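Local coordinates for protein FKBP-type peptidyl-prolyl cis-trans isomerase fkpA (Escherichia coli, PDB 1Q6I) that catalyses the cis-trans isomerisation of peptidyl-proline bonds in the periplasm and so accelerates the folding of proteins, also acting as a folding chaperone, at residues V144-T149 / L214-E219. Numbering follows the deposited sequence.
Sequences VNYKGT and LVFDVE. With FK5 (8-deethyl-8-[but-3-enyl]-ascomycin), chain C.
Asn145 pairs with Glu219, Lys147 with Asp217 and Thr149 with Val215, each through two backbone hydrogen bonds; the strands run antiparallel, their axes 4.7 Å apart at the closest. The straightest bond, from Glu219 N to Asn145 O, is 2.9 Å long (172° at the hydrogen). Between these pairs, CA-H groups of Tyr146, Gly148, Phe216 and Val218 approach opposing carbonyl oxygens.

On the apolar face, Tyr146 CG sits between its backbone N and carbonyl carbon (chi1 69°), bringing the ring alongside Phe216, with Tyr146 CD2 4.0 Å from Phe216 CD1. Gly148, without a side chain, lets Phe216 CD1 come within 3.7 Å of its CA. Both rings line the FK5 pocket: ligand C5 sits over one Tyr146 face, 3.7 Å from CZ, while O4 lies in the Phe216 plane, 3.6 Å from CE1. Tyr146 OH is hydrogen-bonded to Arg162 and to Asp157, which also binds FK5.

On the other face, a water 2.9 Å from Asp217 OD2 can donate to it or to Lys147 O. Lys147 NZ, 4.5 Å from Asp217 OD2, is too far for a salt bridge.

In the FKBP-type antiparallel sheet, 141-150 also pairs with 155-158 and 166-169, and 214-223 with 189-194; Trp177 of helix 175-180 packs against Tyr146, Phe216 and Val218.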
loop_
_atom_site.group_PDB
_atom_site.type_symbol
_atom_site.label_atom_id
_atom_site.label_comp_id
_atom_site.label_asym_id
_atom_site.label_seq_id
_atom_site.Cartn_x
_atom_site.Cartn_y
_atom_site.Cartn_z
ATOM N N VAL A 144 23.775 20.923 -24.959
ATOM C CA VAL A 144 24.539 21.534 -23.876
ATOM C C VAL A 144 25.139 20.580 -22.873
ATOM O O VAL A 144 24.624 19.479 -22.671
ATOM C CB VAL A 144 23.595 22.416 -23.005
ATOM C CG1 VAL A 144 22.940 23.495 -23.838
ATOM C CG2 VAL A 144 22.485 21.563 -22.324
ATOM N N ASN A 145 26.241 20.986 -22.246
ATOM C CA ASN A 145 26.652 20.337 -21.026
ATOM C C ASN A 145 26.237 21.307 -19.913
ATOM O O ASN A 145 26.217 22.517 -20.093
ATOM C CB ASN A 145 28.141 20.048 -20.963
ATOM C CG ASN A 145 28.546 18.892 -21.854
ATOM O OD1 ASN A 145 28.023 17.756 -21.746
ATOM N ND2 ASN A 145 29.488 19.165 -22.734
ATOM N N TYR A 146 25.877 20.780 -18.760
ATOM C CA TYR A 146 25.504 21.663 -17.648
ATOM C C TYR A 146 25.691 21.005 -16.289
ATOM O O TYR A 146 25.797 19.799 -16.133
ATOM C CB TYR A 146 24.058 22.164 -17.790
ATOM C CG TYR A 146 23.060 21.077 -17.600
ATOM C CD1 TYR A 146 22.715 20.276 -18.657
ATOM C CD2 TYR A 146 22.508 20.794 -16.342
ATOM C CE1 TYR A 146 21.843 19.240 -18.523
ATOM C CE2 TYR A 146 21.618 19.736 -16.191
ATOM C CZ TYR A 146 21.290 18.955 -17.302
ATOM O OH TYR A 146 20.426 17.857 -17.239
ATOM N N LYS A 147 25.693 21.843 -15.288
ATOM C CA LYS A 147 25.790 21.417 -13.940
ATOM C C LYS A 147 24.795 22.289 -13.260
ATOM O O LYS A 147 24.805 23.508 -13.494
ATOM C CB LYS A 147 27.178 21.729 -13.463
ATOM C CG LYS A 147 27.432 21.439 -12.054
ATOM C CD LYS A 147 28.949 21.424 -11.798
ATOM C CE LYS A 147 29.480 22.804 -11.479
ATOM N NZ LYS A 147 30.664 22.662 -10.581
ATOM N N GLY A 148 23.923 21.679 -12.455
ATOM C CA GLY A 148 22.955 22.415 -11.658
ATOM C C GLY A 148 23.147 22.206 -10.147
ATOM O O GLY A 148 23.388 21.082 -9.696
ATOM N N THR A 149 23.078 23.308 -9.381
ATOM C CA THR A 149 23.242 23.294 -7.942
ATOM C C THR A 149 22.222 24.208 -7.276
ATOM O O THR A 149 21.748 25.182 -7.868
ATOM C CB THR A 149 24.631 23.784 -7.508
ATOM O OG1 THR A 149 24.807 25.152 -7.890
ATOM C CG2 THR A 149 25.777 23.044 -8.215
ATOM N N LEU A 214 17.714 28.322 -8.692
ATOM C CA LEU A 214 18.680 27.365 -9.230
ATOM C C LEU A 214 19.865 28.053 -9.881
ATOM O O LEU A 214 19.701 29.036 -10.568
ATOM C CB LEU A 214 18.024 26.422 -10.235
ATOM C CG LEU A 214 16.666 25.856 -9.847
ATOM C CD1 LEU A 214 16.206 24.953 -10.985
ATOM C CD2 LEU A 214 16.698 25.088 -8.482
ATOM N N VAL A 215 21.045 27.472 -9.696
ATOM C CA VAL A 215 22.274 27.956 -10.272
ATOM C C VAL A 215 22.733 26.952 -11.347
ATOM O O VAL A 215 23.070 25.805 -11.045
ATOM C CB VAL A 215 23.371 28.024 -9.179
ATOM C CG1 VAL A 215 24.740 28.458 -9.731
ATOM C CG2 VAL A 215 22.961 28.942 -8.036
ATOM N N PHE A 216 22.768 27.357 -12.605
ATOM C CA PHE A 216 23.261 26.451 -13.630
ATOM C C PHE A 216 24.540 26.981 -14.292
ATOM O O PHE A 216 24.600 28.158 -14.700
ATOM C CB PHE A 216 22.201 26.307 -14.706
ATOM C CG PHE A 216 21.051 25.433 -14.321
ATOM C CD1 PHE A 216 21.144 24.070 -14.436
ATOM C CD2 PHE A 216 19.872 25.978 -13.889
ATOM C CE1 PHE A 216 20.105 23.274 -14.101
ATOM C CE2 PHE A 216 18.842 25.189 -13.553
ATOM C CZ PHE A 216 18.946 23.833 -13.668
ATOM N N ASP A 217 25.550 26.135 -14.402
ATOM C CA ASP A 217 26.706 26.437 -15.266
ATOM C C ASP A 217 26.555 25.656 -16.574
ATOM O O ASP A 217 26.647 24.439 -16.564
ATOM C CB ASP A 217 28.004 26.036 -14.608
ATOM C CG ASP A 217 28.221 26.751 -13.328
ATOM O OD1 ASP A 217 28.182 28.017 -13.349
ATOM O OD2 ASP A 217 28.422 26.142 -12.253
ATOM N N VAL A 218 26.311 26.390 -17.663
ATOM C CA VAL A 218 26.021 25.860 -18.953
ATOM C C VAL A 218 27.081 26.120 -20.024
ATOM O O VAL A 218 27.590 27.251 -20.155
ATOM C CB VAL A 218 24.743 26.505 -19.452
ATOM C CG1 VAL A 218 24.215 25.787 -20.662
ATOM C CG2 VAL A 218 23.709 26.486 -18.407
ATOM N N GLU A 219 27.386 25.091 -20.813
ATOM C CA GLU A 219 28.175 25.265 -22.026
ATOM C C GLU A 219 27.278 24.931 -23.231
ATOM O O GLU A 219 26.681 23.860 -23.277
ATOM C CB GLU A 219 29.426 24.387 -22.031
ATOM C CG GLU A 219 30.376 24.682 -20.894
ATOM C CD GLU A 219 31.631 23.843 -20.911
ATOM O OE1 GLU A 219 31.698 22.789 -21.643
ATOM O OE2 GLU A 219 32.555 24.247 -20.150
HETATM C C1 FK5 C . 14.622 21.516 -17.770
HETATM C C2 FK5 C . 15.907 21.936 -17.098
HETATM C C3 FK5 C . 16.922 22.899 -17.671
HETATM C C4 FK5 C . 17.556 22.133 -18.800
HETATM C C5 FK5 C . 18.335 20.920 -18.270
HETATM C C6 FK5 C . 17.519 20.049 -17.305
HETATM C C8 FK5 C . 16.617 20.765 -15.134
HETATM C C9 FK5 C . 17.327 19.795 -14.482
HETATM C C10 FK5 C . 16.661 18.511 -14.067
HETATM C C11 FK5 C . 15.307 18.645 -13.357
HETATM C C12 FK5 C . 14.612 17.285 -13.210
HETATM C C13 FK5 C . 14.643 16.491 -14.505
HETATM C C14 FK5 C . 16.050 16.447 -15.052
HETATM C C15 FK5 C . 16.164 15.687 -16.374
HETATM C C16 FK5 C . 16.609 14.253 -16.183
HETATM C C17 FK5 C . 15.532 13.190 -16.363
HETATM C C18 FK5 C . 14.253 13.701 -17.051
HETATM C C19 FK5 C . 14.151 13.366 -18.535
HETATM C C20 FK5 C . 12.814 13.281 -19.137
HETATM C C21 FK5 C . 12.537 13.845 -20.499
HETATM C C22 FK5 C . 12.161 15.311 -20.456
HETATM C C23 FK5 C . 13.224 16.372 -20.448
HETATM C C24 FK5 C . 12.631 17.763 -20.204
HETATM C C25 FK5 C . 13.706 18.515 -19.446
HETATM C C26 FK5 C . 13.372 19.861 -18.805
HETATM C C27 FK5 C . 12.104 19.666 -18.095
HETATM C C28 FK5 C . 10.952 20.338 -18.650
HETATM C C29 FK5 C . 9.662 20.400 -17.927
HETATM C C30 FK5 C . 9.501 21.766 -17.275
HETATM C C31 FK5 C . 8.096 21.932 -16.690
HETATM C C32 FK5 C . 7.107 21.691 -17.799
HETATM C C33 FK5 C . 7.244 20.283 -18.344
HETATM C C34 FK5 C . 8.604 20.169 -18.986
HETATM C C35 FK5 C . 15.434 19.290 -11.996
HETATM C C36 FK5 C . 15.277 12.604 -14.977
HETATM C C37 FK5 C . 15.350 13.146 -19.411
HETATM C C38 FK5 C . 11.452 12.979 -21.136
HETATM C C39 FK5 C . 11.962 12.419 -22.447
HETATM C C40 FK5 C . 11.715 11.012 -22.788
HETATM C C41 FK5 C . 14.792 18.773 -20.459
HETATM C C42 FK5 C . 12.075 18.822 -16.859
HETATM C C43 FK5 C . 12.932 14.974 -13.807
HETATM C C44 FK5 C . 17.669 15.610 -18.230
HETATM C C45 FK5 C . 7.891 23.407 -14.814
HETATM N N7 FK5 C . 16.676 20.908 -16.435
HETATM O O1 FK5 C . 14.405 20.291 -17.887
HETATM O O2 FK5 C . 13.750 22.453 -18.338
HETATM O O3 FK5 C . 15.808 21.587 -14.384
HETATM O O4 FK5 C . 18.689 19.966 -14.222
HETATM O O5 FK5 C . 16.435 17.790 -15.271
HETATM O O6 FK5 C . 17.639 17.919 -13.172
HETATM O O7 FK5 C . 14.233 15.159 -14.328
HETATM O O8 FK5 C . 17.138 16.334 -17.146
HETATM O O9 FK5 C . 10.845 15.769 -20.442
HETATM O O10 FK5 C . 12.376 18.443 -21.404
HETATM O O11 FK5 C . 7.898 23.244 -16.217
HETATM O O12 FK5 C . 5.800 21.900 -17.355
HETATM O O HOH W 1 26.097 24.839 -11.062
#